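Local coordinates for multidrug resistance protein (Vibrio cholerae, PDB 1YC9) that probably serves as the trimeric outer-membrane exit duct of a multidrug efflux system, at residues A[355-369]-A[418-432]. The protein carries 1 engineered substitution. Numbering follows the deposited sequence.
Unlike the reference sequence in segment 355-369: Ile356 (reference Val).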
# COMPACT_ATOMS: atom_id res chain seq x y z
N GLU A 355 -16.68 10.50 -4.79
CA GLU A 355 -15.85 11.01 -5.87
C GLU A 355 -16.66 11.87 -6.83
O GLU A 355 -16.25 13.01 -7.18
CB GLU A 355 -15.18 9.88 -6.61
CG GLU A 355 -13.96 9.35 -5.88
CD GLU A 355 -13.47 8.01 -6.41
OE1 GLU A 355 -13.82 7.64 -7.56
OE2 GLU A 355 -12.69 7.35 -5.67
N ILE A 356 -17.84 11.37 -7.17
CA ILE A 356 -18.77 12.14 -8.02
C ILE A 356 -19.28 13.39 -7.33
O ILE A 356 -19.30 14.45 -7.95
CB ILE A 356 -19.97 11.29 -8.47
CG1 ILE A 356 -19.44 10.17 -9.35
CG2 ILE A 356 -20.95 12.16 -9.34
CD1 ILE A 356 -20.32 8.94 -9.40
N ALA A 357 -19.61 13.29 -6.03
CA ALA A 357 -20.03 14.43 -5.27
C ALA A 357 -18.96 15.52 -5.25
O ALA A 357 -19.32 16.70 -5.33
CB ALA A 357 -20.43 14.08 -3.84
N ASP A 358 -17.69 15.13 -5.16
CA ASP A 358 -16.58 16.09 -5.09
C ASP A 358 -16.39 16.78 -6.43
O ASP A 358 -16.20 17.98 -6.49
CB ASP A 358 -15.28 15.43 -4.69
CG ASP A 358 -15.13 15.27 -3.18
OD1 ASP A 358 -16.10 15.46 -2.43
OD2 ASP A 358 -14.06 14.89 -2.65
N VAL A 359 -16.48 16.01 -7.52
CA VAL A 359 -16.35 16.60 -8.84
C VAL A 359 -17.45 17.65 -9.07
O VAL A 359 -17.17 18.75 -9.55
CB VAL A 359 -16.42 15.57 -9.98
CG1 VAL A 359 -16.45 16.31 -11.34
CG2 VAL A 359 -15.25 14.59 -9.92
N VAL A 360 -18.65 17.33 -8.67
CA VAL A 360 -19.79 18.25 -8.76
C VAL A 360 -19.56 19.48 -7.89
O VAL A 360 -19.68 20.62 -8.35
CB VAL A 360 -21.13 17.58 -8.31
CG1 VAL A 360 -22.25 18.62 -8.20
CG2 VAL A 360 -21.53 16.45 -9.25
N THR A 361 -19.15 19.27 -6.66
CA THR A 361 -18.86 20.37 -5.77
C THR A 361 -17.84 21.31 -6.38
O THR A 361 -18.05 22.52 -6.41
CB THR A 361 -18.35 19.82 -4.42
OG1 THR A 361 -19.45 19.26 -3.71
CG2 THR A 361 -17.84 20.91 -3.56
N SER A 362 -16.75 20.76 -6.88
CA SER A 362 -15.67 21.58 -7.32
C SER A 362 -15.99 22.24 -8.68
O SER A 362 -15.58 23.37 -8.94
CB SER A 362 -14.38 20.78 -7.39
OG SER A 362 -14.00 20.33 -6.07
N SER A 363 -16.67 21.49 -9.52
CA SER A 363 -17.09 21.99 -10.82
C SER A 363 -18.01 23.19 -10.66
O SER A 363 -17.82 24.20 -11.32
CB SER A 363 -17.73 20.85 -11.64
OG SER A 363 -16.70 19.92 -11.90
N GLN A 364 -18.97 23.09 -9.76
CA GLN A 364 -19.90 24.17 -9.47
C GLN A 364 -19.21 25.40 -8.83
O GLN A 364 -19.60 26.54 -9.05
CB GLN A 364 -21.02 23.70 -8.56
CG GLN A 364 -21.94 22.66 -9.26
CD GLN A 364 -23.15 22.24 -8.40
OE1 GLN A 364 -24.22 21.97 -8.95
NE2 GLN A 364 -22.99 22.20 -7.09
N ALA A 365 -18.21 25.16 -7.99
CA ALA A 365 -17.46 26.27 -7.40
C ALA A 365 -16.50 27.01 -8.36
O ALA A 365 -16.14 28.15 -8.08
CB ALA A 365 -16.69 25.78 -6.17
N LEU A 366 -16.12 26.40 -9.46
CA LEU A 366 -14.96 26.84 -10.18
C LEU A 366 -15.20 28.21 -10.82
O LEU A 366 -14.33 29.08 -10.75
CB LEU A 366 -14.53 25.85 -11.25
CG LEU A 366 -13.23 26.22 -11.97
CD1 LEU A 366 -12.03 26.43 -11.03
CD2 LEU A 366 -12.86 25.21 -12.98
N GLN A 367 -16.37 28.40 -11.42
CA GLN A 367 -16.54 29.63 -12.23
C GLN A 367 -16.41 30.89 -11.39
O GLN A 367 -15.75 31.82 -11.80
CB GLN A 367 -17.85 29.65 -13.05
CG GLN A 367 -17.86 30.85 -14.07
CD GLN A 367 -16.66 30.83 -15.02
OE1 GLN A 367 -16.43 29.86 -15.77
NE2 GLN A 367 -15.85 31.88 -14.95
N ALA A 368 -17.01 30.92 -10.23
CA ALA A 368 -16.94 32.08 -9.35
C ALA A 368 -15.53 32.33 -8.85
O ALA A 368 -15.13 33.50 -8.70
CB ALA A 368 -17.84 31.92 -8.23
N ARG A 369 -14.81 31.24 -8.52
CA ARG A 369 -13.37 31.36 -8.18
C ARG A 369 -12.57 32.04 -9.29
O ARG A 369 -11.82 33.00 -9.04
CB ARG A 369 -12.79 29.97 -7.86
CG ARG A 369 -13.34 29.41 -6.57
CD ARG A 369 -12.72 28.11 -6.13
NE ARG A 369 -11.30 28.34 -5.82
CZ ARG A 369 -10.47 27.36 -5.49
NH1 ARG A 369 -10.92 26.13 -5.41
NH2 ARG A 369 -9.19 27.63 -5.24
N LEU A 418 -6.17 28.05 -11.69
CA LEU A 418 -7.65 27.82 -11.73
C LEU A 418 -8.17 27.44 -13.10
O LEU A 418 -9.09 26.61 -13.24
CB LEU A 418 -8.44 29.01 -11.17
CG LEU A 418 -8.42 29.21 -9.65
CD1 LEU A 418 -9.03 30.56 -9.31
CD2 LEU A 418 -9.21 28.12 -8.90
N GLN A 419 -7.59 28.04 -14.13
CA GLN A 419 -7.85 27.65 -15.52
C GLN A 419 -7.42 26.23 -15.79
O GLN A 419 -8.17 25.44 -16.38
CB GLN A 419 -7.16 28.61 -16.49
CG GLN A 419 -7.77 30.00 -16.43
CD GLN A 419 -6.99 31.05 -17.17
OE1 GLN A 419 -5.77 30.93 -17.36
NE2 GLN A 419 -7.69 32.09 -17.59
N SER A 420 -6.25 25.85 -15.30
CA SER A 420 -5.81 24.46 -15.36
C SER A 420 -6.71 23.52 -14.59
O SER A 420 -6.94 22.37 -15.01
CB SER A 420 -4.37 24.31 -14.82
OG SER A 420 -4.02 22.93 -14.77
N ARG A 421 -7.25 24.00 -13.48
CA ARG A 421 -8.16 23.24 -12.68
C ARG A 421 -9.40 22.81 -13.46
O ARG A 421 -9.97 21.76 -13.16
CB ARG A 421 -8.53 23.99 -11.42
CG ARG A 421 -9.41 23.26 -10.44
CD ARG A 421 -9.50 23.98 -9.14
NE ARG A 421 -10.41 23.37 -8.20
CZ ARG A 421 -10.08 22.31 -7.45
NH1 ARG A 421 -8.89 21.74 -7.56
NH2 ARG A 421 -10.94 21.83 -6.58
N ALA A 422 -9.82 23.63 -14.42
CA ALA A 422 -10.99 23.29 -15.25
C ALA A 422 -10.73 22.01 -16.03
O ALA A 422 -11.58 21.13 -16.11
CB ALA A 422 -11.33 24.43 -16.18
N PHE A 423 -9.52 21.88 -16.58
CA PHE A 423 -9.11 20.67 -17.26
C PHE A 423 -9.05 19.50 -16.29
O PHE A 423 -9.62 18.45 -16.56
CB PHE A 423 -7.79 20.91 -17.97
CG PHE A 423 -7.27 19.73 -18.79
CD1 PHE A 423 -8.09 18.81 -19.41
CD2 PHE A 423 -5.90 19.57 -18.91
CE1 PHE A 423 -7.56 17.79 -20.20
CE2 PHE A 423 -5.34 18.53 -19.67
CZ PHE A 423 -6.19 17.61 -20.30
N SER A 424 -8.42 19.71 -15.12
CA SER A 424 -8.31 18.68 -14.12
C SER A 424 -9.64 18.16 -13.66
O SER A 424 -9.79 16.94 -13.48
CB SER A 424 -7.50 19.19 -12.92
OG SER A 424 -6.13 19.31 -13.35
N LEU A 425 -10.60 19.06 -13.49
CA LEU A 425 -11.96 18.68 -13.09
C LEU A 425 -12.69 17.91 -14.16
O LEU A 425 -13.54 17.05 -13.85
CB LEU A 425 -12.77 19.88 -12.62
CG LEU A 425 -12.33 20.36 -11.24
CD1 LEU A 425 -13.06 21.65 -10.90
CD2 LEU A 425 -12.53 19.25 -10.16
N ASP A 426 -12.43 18.24 -15.42
CA ASP A 426 -13.05 17.49 -16.50
C ASP A 426 -12.51 16.08 -16.44
O ASP A 426 -13.24 15.10 -16.60
CB ASP A 426 -12.80 18.14 -17.86
CG ASP A 426 -13.81 17.68 -18.90
OD1 ASP A 426 -15.02 17.86 -18.64
OD2 ASP A 426 -13.48 17.09 -19.94
N LEU A 427 -11.19 15.94 -16.26
CA LEU A 427 -10.61 14.63 -16.11
C LEU A 427 -11.11 13.90 -14.88
O LEU A 427 -11.31 12.69 -14.92
CB LEU A 427 -9.07 14.70 -16.12
CG LEU A 427 -8.40 15.29 -17.35
CD1 LEU A 427 -6.86 15.50 -17.04
CD2 LEU A 427 -8.56 14.36 -18.54
N ALA A 428 -11.32 14.60 -13.77
CA ALA A 428 -11.85 14.02 -12.54
C ALA A 428 -13.27 13.47 -12.76
O ALA A 428 -13.67 12.45 -12.20
CB ALA A 428 -11.89 15.03 -11.48
N LEU A 429 -14.02 14.14 -13.61
CA LEU A 429 -15.37 13.68 -13.92
C LEU A 429 -15.28 12.38 -14.71
O LEU A 429 -16.06 11.46 -14.47
CB LEU A 429 -16.12 14.74 -14.74
CG LEU A 429 -17.54 14.35 -15.25
CD1 LEU A 429 -18.45 14.15 -14.07
CD2 LEU A 429 -18.07 15.48 -16.16
N ILE A 430 -14.40 12.33 -15.69
CA ILE A 430 -14.27 11.16 -16.51
C ILE A 430 -13.87 9.99 -15.63
O ILE A 430 -14.45 8.92 -15.70
CB ILE A 430 -13.25 11.39 -17.62
CG1 ILE A 430 -13.89 12.31 -18.68
CG2 ILE A 430 -12.82 10.13 -18.23
CD1 ILE A 430 -12.99 12.72 -19.77
N HIS A 431 -12.91 10.23 -14.74
CA HIS A 431 -12.51 9.19 -13.79
C HIS A 431 -13.65 8.75 -12.86
O HIS A 431 -13.87 7.54 -12.65
CB HIS A 431 -11.28 9.66 -13.02
CG HIS A 431 -10.66 8.58 -12.22
ND1 HIS A 431 -11.15 8.22 -10.99
CD2 HIS A 431 -9.64 7.74 -12.50
CE1 HIS A 431 -10.43 7.21 -10.53
NE2 HIS A 431 -9.52 6.90 -11.43
N ALA A 432 -14.43 9.69 -12.37
CA ALA A 432 -15.48 9.43 -11.41
C ALA A 432 -16.60 8.65 -12.06
O ALA A 432 -17.25 7.83 -11.41
CB ALA A 432 -16.01 10.69 -10.83
O HOH W 1 -12.85 9.06 -9.35
O HOH W 2 -13.04 24.54 -8.06
O HOH W 3 -16.14 18.41 -14.14
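Leu366 turns its CG away from its own backbone N (chi1 -176°), which sends both methyls into helix 418-432: CD2 lands on the backbone of Ala422, 3.5 Å from Ala422 CA, while the Leu366 and Leu418 side chains slide past each other in opposite directions, CD1 coming to Leu418 CD2. This knob fills the hole between Leu418, Arg421, Ala422 and Leu425. Two turns earlier, Val359 repeats the pattern. With CG1 likewise anti to N, that methyl meets Leu429 CB at 3.8 Å. Val359 CG2 packs onto Ala428, 3.7 Å from Ala428 CB, the hole being closed by Leu425 and Ala432. Between the two knobs Leu425 reaches back, its CD1 3.6 Å from Ser362 O. At the N-terminal end of segment 355-369, Ile356 CG1 lies 3.8 Å from Ala432 CB.

Water joins the polar margins. One molecule donates to Ser362 O and accepts from Arg421 NE, in the guanidinium plane; another links Ser363 OG to Leu425 O, the latter bond weak. Leu418 CD2 sits over one face of the Arg369 guanidinium, 3.5 Å above its plane. The guanidiniums of Arg369 and Arg421, with planes 47° apart, both form salt bridges to Glu211 of a second subunit, which probably offsets their like charge; Ser362 OG also bonds to that glutamate. Glu355 pairs with Arg259 of its own chain.

Segments 355-369 and 418-432 run antiparallel, their axes 9.2 Å apart at closest approach and 157° between directions. Their parent helices, 326-391 and 398-433, thus meet here as a knobs-into-holes coiled coil, characteristic of the long alpha-helical barrel of TolC-like outer membrane factors.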